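Local coordinates for protein type 6 secretion amidase effector 2 (Salmonella typhi, PDB 6WIN) that probably cleaves amide bonds in bacterial cell-wall peptidoglycan, as a type VI secretion amidase effector delivered against rival bacteria, at residues S101-V113 against Y119-I131. Sequence-based numbering, arbitrary orientation.
Sequences SKRYIRKLHNGSV and YIRMSNNAEAYFI
Glu127, in segment 119-131, reaches into the loop that follows strand 101-106. Its CB lies near Gly111 O, and CG touches Lys107 CG where the two chains cross at a slant. With chi2 at -173° the chain runs straight on, carrying the carboxylate between Lys107 and Ser112. There OE1 takes the salt bridge from Lys107 NZ at 2.6 Å, the ammonium coming from above the carboxylate plane, while OE2 accepts the Ser112 OG hydroxyl at 2.7 Å on its syn side. Lys107, bent at chi2 and chi4, turns the same NZ to Leu108 O, so the lysine ties the carboxylate to the type II turn Leu108-Gly111. A water joins Leu108 N, Asn125 OD1 and Glu127 OE1.

Beside it, Asn125 ND2 bonds both Gly111 O (3.0 Å, on a lone pair) and Ile120 O, and OD1 closes an Asx turn onto Glu127 N; those bonds fix the amide's rotation. Val113 CG2 sits over one face of the Tyr119 ring, a CH-pi contact 4.0 Å from the centroid.

At the far end Arg103 NH1 meets Asn124 OD1 at 2.7 Å, the guanidinium and amide planes nearly perpendicular. Arg103 NH2 shares Ser123 O with Tyr129 OH, the two donors arriving from opposite faces of the carbonyl plane.

Between these ends, Ala126 N bonds Arg106 O, and Ile105 CD1 touches Tyr129 CE1 and CZ, the two side chains crossing at about a right angle. Asp89 pairs with Arg103 NE. Strand 101-106 edges the antiparallel sheet beside strand 84-89; residues 119-128, with a short 3-10 turn at 122-123, pack against strand 101-106 and the turn that follows before the chain enters strand 129-133, between strands 40-44 and 56-59.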
loop_
_atom_site.group_PDB
_atom_site.type_symbol
_atom_site.label_atom_id
_atom_site.label_comp_id
_atom_site.label_asym_id
_atom_site.label_seq_id
_atom_site.Cartn_x
_atom_site.Cartn_y
_atom_site.Cartn_z
ATOM N N SER A 101 4.296 11.495 4.446
ATOM C CA SER A 101 5.612 11.666 3.836
ATOM C C SER A 101 6.010 10.435 3.037
ATOM O O SER A 101 5.446 9.354 3.207
ATOM C CB SER A 101 6.689 11.954 4.888
ATOM O OG SER A 101 6.729 10.941 5.867
ATOM N N LYS A 102 7.028 10.620 2.190
ATOM C CA LYS A 102 7.548 9.555 1.339
ATOM C C LYS A 102 8.522 8.667 2.094
ATOM O O LYS A 102 9.281 9.133 2.950
ATOM C CB LYS A 102 8.302 10.107 0.134
ATOM C CG LYS A 102 7.785 11.363 -0.478
ATOM C CD LYS A 102 8.727 11.747 -1.593
ATOM C CE LYS A 102 8.186 12.887 -2.404
ATOM N NZ LYS A 102 9.114 13.183 -3.532
ATOM N N ARG A 103 8.537 7.383 1.724
ATOM C CA ARG A 103 9.563 6.484 2.226
ATOM C C ARG A 103 9.857 5.409 1.184
ATOM O O ARG A 103 9.047 5.126 0.295
ATOM C CB ARG A 103 9.166 5.851 3.569
ATOM C CG ARG A 103 8.041 4.815 3.486
ATOM C CD ARG A 103 7.824 4.156 4.845
ATOM N NE ARG A 103 6.729 3.189 4.818
ATOM C CZ ARG A 103 6.869 1.882 5.012
ATOM N NH1 ARG A 103 8.068 1.366 5.251
ATOM N NH2 ARG A 103 5.800 1.088 4.973
ATOM N N TYR A 104 11.045 4.820 1.312
ATOM C CA TYR A 104 11.573 3.833 0.383
ATOM C C TYR A 104 11.346 2.455 0.976
ATOM O O TYR A 104 11.802 2.177 2.092
ATOM C CB TYR A 104 13.064 4.063 0.162
ATOM C CG TYR A 104 13.740 3.280 -0.952
ATOM C CD1 TYR A 104 13.316 3.397 -2.260
ATOM C CD2 TYR A 104 14.862 2.500 -0.693
ATOM C CE1 TYR A 104 13.949 2.724 -3.280
ATOM C CE2 TYR A 104 15.518 1.824 -1.712
ATOM C CZ TYR A 104 15.055 1.947 -2.999
ATOM O OH TYR A 104 15.678 1.300 -4.021
ATOM N N ILE A 105 10.637 1.605 0.235
ATOM C CA ILE A 105 10.375 0.227 0.620
ATOM C C ILE A 105 11.209 -0.658 -0.297
ATOM O O ILE A 105 11.010 -0.655 -1.517
ATOM C CB ILE A 105 8.878 -0.107 0.528
ATOM C CG1 ILE A 105 8.062 0.910 1.338
ATOM C CG2 ILE A 105 8.608 -1.539 0.981
ATOM C CD1 ILE A 105 6.582 0.536 1.500
ATOM N N ARG A 106 12.160 -1.385 0.284
ATOM C CA ARG A 106 13.115 -2.161 -0.490
ATOM C C ARG A 106 12.585 -3.538 -0.874
ATOM O O ARG A 106 11.787 -4.151 -0.160
ATOM C CB ARG A 106 14.411 -2.341 0.289
ATOM C CG ARG A 106 14.900 -1.079 0.948
ATOM C CD ARG A 106 16.390 -1.039 0.936
ATOM N NE ARG A 106 17.003 -2.326 1.291
ATOM C CZ ARG A 106 16.868 -2.928 2.470
ATOM N NH1 ARG A 106 17.471 -4.093 2.688
ATOM N NH2 ARG A 106 16.140 -2.365 3.432
ATOM N N LYS A 107 13.053 -4.016 -2.020
ATOM C CA LYS A 107 13.035 -5.439 -2.307
ATOM C C LYS A 107 14.113 -6.101 -1.458
ATOM O O LYS A 107 15.295 -5.756 -1.557
ATOM C CB LYS A 107 13.268 -5.689 -3.794
ATOM C CG LYS A 107 13.023 -7.141 -4.223
ATOM C CD LYS A 107 14.318 -7.809 -4.635
ATOM C CE LYS A 107 14.084 -9.262 -5.067
ATOM N NZ LYS A 107 13.732 -10.140 -3.896
ATOM N N LEU A 108 13.695 -6.994 -0.575
ATOM C CA LEU A 108 14.593 -7.637 0.367
ATOM C C LEU A 108 15.252 -8.855 -0.274
ATOM O O LEU A 108 14.722 -9.454 -1.211
ATOM C CB LEU A 108 13.815 -8.047 1.621
ATOM C CG LEU A 108 12.983 -6.913 2.217
ATOM C CD1 LEU A 108 12.227 -7.380 3.449
ATOM C CD2 LEU A 108 13.897 -5.740 2.547
ATOM N N HIS A 109 16.427 -9.215 0.240
ATOM C CA HIS A 109 17.056 -10.466 -0.166
ATOM C C HIS A 109 16.145 -11.638 0.190
ATOM O O HIS A 109 15.701 -11.770 1.335
ATOM C CB HIS A 109 18.412 -10.617 0.519
ATOM C CG HIS A 109 19.462 -9.686 -0.003
ATOM N ND1 HIS A 109 19.931 -9.742 -1.300
ATOM C CD2 HIS A 109 20.137 -8.678 0.597
ATOM C CE1 HIS A 109 20.852 -8.812 -1.474
ATOM N NE2 HIS A 109 20.995 -8.151 -0.340
ATOM N N ASN A 110 15.850 -12.480 -0.802
ATOM C CA ASN A 110 14.976 -13.645 -0.608
ATOM C C ASN A 110 13.672 -13.249 0.089
ATOM O O ASN A 110 13.208 -13.916 1.018
ATOM C CB ASN A 110 15.707 -14.751 0.165
ATOM C CG ASN A 110 15.020 -16.114 0.058
ATOM O OD1 ASN A 110 14.000 -16.270 -0.618
ATOM N ND2 ASN A 110 15.584 -17.107 0.737
ATOM N N GLY A 111 13.078 -12.142 -0.357
ATOM C CA GLY A 111 11.863 -11.608 0.235
ATOM C C GLY A 111 10.581 -11.980 -0.472
ATOM O O GLY A 111 9.530 -11.406 -0.162
ATOM N N SER A 112 10.624 -12.925 -1.406
ATOM C CA SER A 112 9.448 -13.279 -2.184
ATOM C C SER A 112 8.435 -14.013 -1.315
ATOM O O SER A 112 8.741 -14.478 -0.208
ATOM C CB SER A 112 9.840 -14.137 -3.388
ATOM O OG SER A 112 10.654 -13.397 -4.291
ATOM N N VAL A 113 7.207 -14.102 -1.835
ATOM C CA VAL A 113 6.111 -14.719 -1.100
ATOM C C VAL A 113 6.459 -16.166 -0.749
ATOM O O VAL A 113 7.068 -16.898 -1.542
ATOM C CB VAL A 113 4.811 -14.615 -1.923
ATOM C CG1 VAL A 113 4.838 -15.557 -3.142
ATOM C CG2 VAL A 113 3.611 -14.916 -1.066
ATOM N N TYR A 119 4.917 -12.854 3.833
ATOM C CA TYR A 119 6.156 -12.177 3.474
ATOM C C TYR A 119 6.894 -11.772 4.744
ATOM O O TYR A 119 6.273 -11.272 5.688
ATOM C CB TYR A 119 5.905 -10.897 2.650
ATOM C CG TYR A 119 5.199 -11.073 1.328
ATOM C CD1 TYR A 119 5.922 -11.124 0.143
ATOM C CD2 TYR A 119 3.812 -11.153 1.260
ATOM C CE1 TYR A 119 5.292 -11.268 -1.067
ATOM C CE2 TYR A 119 3.169 -11.304 0.050
ATOM C CZ TYR A 119 3.917 -11.359 -1.109
ATOM O OH TYR A 119 3.296 -11.501 -2.320
ATOM N N ILE A 120 8.216 -11.978 4.769
ATOM C CA ILE A 120 9.021 -11.425 5.859
ATOM C C ILE A 120 8.909 -9.901 5.848
ATOM O O ILE A 120 8.815 -9.272 4.786
ATOM C CB ILE A 120 10.497 -11.851 5.754
ATOM C CG1 ILE A 120 11.086 -11.425 4.404
ATOM C CG2 ILE A 120 10.644 -13.345 5.935
ATOM C CD1 ILE A 120 12.567 -11.066 4.465
ATOM N N ARG A 121 8.915 -9.310 7.048
ATOM C CA ARG A 121 8.880 -7.855 7.269
ATOM C C ARG A 121 7.919 -7.157 6.304
ATOM O O ARG A 121 8.269 -6.203 5.604
ATOM C CB ARG A 121 10.289 -7.260 7.183
ATOM C CG ARG A 121 11.247 -7.854 8.208
ATOM C CD ARG A 121 12.677 -7.931 7.685
ATOM N NE ARG A 121 13.186 -6.609 7.338
ATOM C CZ ARG A 121 14.364 -6.374 6.770
ATOM N NH1 ARG A 121 14.718 -5.124 6.484
ATOM N NH2 ARG A 121 15.186 -7.380 6.487
HETATM N N MSE A 122 6.679 -7.636 6.298
HETATM C CA MSE A 122 5.765 -7.446 5.169
HETATM C C MSE A 122 5.574 -5.980 4.756
HETATM O O MSE A 122 5.738 -5.643 3.581
HETATM C CB MSE A 122 4.421 -8.104 5.501
HETATM C CG MSE A 122 3.685 -8.617 4.294
HETATM SE SE MSE A 122 1.840 -9.059 4.638
HETATM C CE MSE A 122 2.303 -10.938 5.154
ATOM N N SER A 123 5.266 -5.108 5.722
ATOM C CA SER A 123 5.051 -3.693 5.417
ATOM C C SER A 123 6.305 -3.008 4.877
ATOM O O SER A 123 6.198 -1.957 4.228
ATOM C CB SER A 123 4.567 -2.970 6.671
ATOM O OG SER A 123 5.598 -2.929 7.633
ATOM N N ASN A 124 7.484 -3.572 5.141
ATOM C CA ASN A 124 8.757 -3.056 4.639
ATOM C C ASN A 124 9.329 -3.938 3.530
ATOM O O ASN A 124 10.542 -3.919 3.279
ATOM C CB ASN A 124 9.757 -2.917 5.791
ATOM C CG ASN A 124 9.252 -1.989 6.881
ATOM O OD1 ASN A 124 8.705 -0.935 6.593
ATOM N ND2 ASN A 124 9.410 -2.390 8.133
ATOM N N ASN A 125 8.462 -4.693 2.851
ATOM C CA ASN A 125 8.818 -5.653 1.808
ATOM C C ASN A 125 8.160 -5.208 0.509
ATOM O O ASN A 125 6.943 -5.352 0.351
ATOM C CB ASN A 125 8.348 -7.059 2.203
ATOM C CG ASN A 125 8.918 -8.145 1.323
ATOM O OD1 ASN A 125 9.133 -7.955 0.126
ATOM N ND2 ASN A 125 9.181 -9.304 1.925
ATOM N N ALA A 126 8.964 -4.706 -0.435
ATOM C CA ALA A 126 8.417 -4.204 -1.694
ATOM C C ALA A 126 7.612 -5.252 -2.450
ATOM O O ALA A 126 6.734 -4.892 -3.241
ATOM C CB ALA A 126 9.534 -3.690 -2.597
ATOM N N GLU A 127 7.915 -6.540 -2.262
ATOM C CA GLU A 127 7.230 -7.602 -2.994
ATOM C C GLU A 127 5.851 -7.925 -2.428
ATOM O O GLU A 127 5.073 -8.622 -3.091
ATOM C CB GLU A 127 8.102 -8.868 -3.007
ATOM C CG GLU A 127 9.403 -8.710 -3.807
ATOM C CD GLU A 127 10.168 -10.015 -3.952
ATOM O OE1 GLU A 127 11.174 -10.188 -3.240
ATOM O OE2 GLU A 127 9.756 -10.866 -4.772
ATOM N N ALA A 128 5.524 -7.422 -1.235
ATOM C CA ALA A 128 4.215 -7.656 -0.643
ATOM C C ALA A 128 3.135 -6.722 -1.183
ATOM O O ALA A 128 1.959 -6.896 -0.844
ATOM C CB ALA A 128 4.298 -7.510 0.879
ATOM N N TYR A 129 3.486 -5.766 -2.033
ATOM C CA TYR A 129 2.563 -4.709 -2.416
ATOM C C TYR A 129 1.925 -4.997 -3.765
ATOM O O TYR A 129 2.612 -5.325 -4.737
ATOM C CB TYR A 129 3.267 -3.353 -2.433
ATOM C CG TYR A 129 3.463 -2.856 -1.030
ATOM C CD1 TYR A 129 4.587 -3.233 -0.281
ATOM C CD2 TYR A 129 2.505 -2.049 -0.427
ATOM C CE1 TYR A 129 4.749 -2.805 1.023
ATOM C CE2 TYR A 129 2.655 -1.607 0.869
ATOM C CZ TYR A 129 3.778 -1.983 1.592
ATOM O OH TYR A 129 3.897 -1.542 2.885
ATOM N N PHE A 130 0.607 -4.847 -3.816
ATOM C CA PHE A 130 -0.169 -5.089 -5.016
ATOM C C PHE A 130 -1.173 -3.957 -5.172
ATOM O O PHE A 130 -1.578 -3.335 -4.192
ATOM C CB PHE A 130 -0.895 -6.452 -4.947
ATOM C CG PHE A 130 0.042 -7.639 -4.933
ATOM C CD1 PHE A 130 0.220 -8.408 -6.069
ATOM C CD2 PHE A 130 0.741 -7.985 -3.785
ATOM C CE1 PHE A 130 1.099 -9.496 -6.066
ATOM C CE2 PHE A 130 1.609 -9.074 -3.773
ATOM C CZ PHE A 130 1.787 -9.821 -4.912
ATOM N N ILE A 131 -1.569 -3.700 -6.419
ATOM C CA ILE A 131 -2.598 -2.706 -6.678
ATOM C C ILE A 131 -3.907 -3.129 -6.024
ATOM O O ILE A 131 -4.308 -4.302 -6.082
ATOM C CB ILE A 131 -2.750 -2.506 -8.194
ATOM C CG1 ILE A 131 -1.436 -1.989 -8.791
ATOM C CG2 ILE A 131 -3.888 -1.555 -8.491
ATOM C CD1 ILE A 131 -1.479 -1.738 -10.292
HETATM O O HOH W 1 12.097 -1.818 3.205
HETATM O O HOH W 2 11.315 -8.278 -1.061
HETATM O O HOH W 3 9.140 -13.563 2.426
HETATM O O HOH W 4 6.843 -12.785 -4.504
#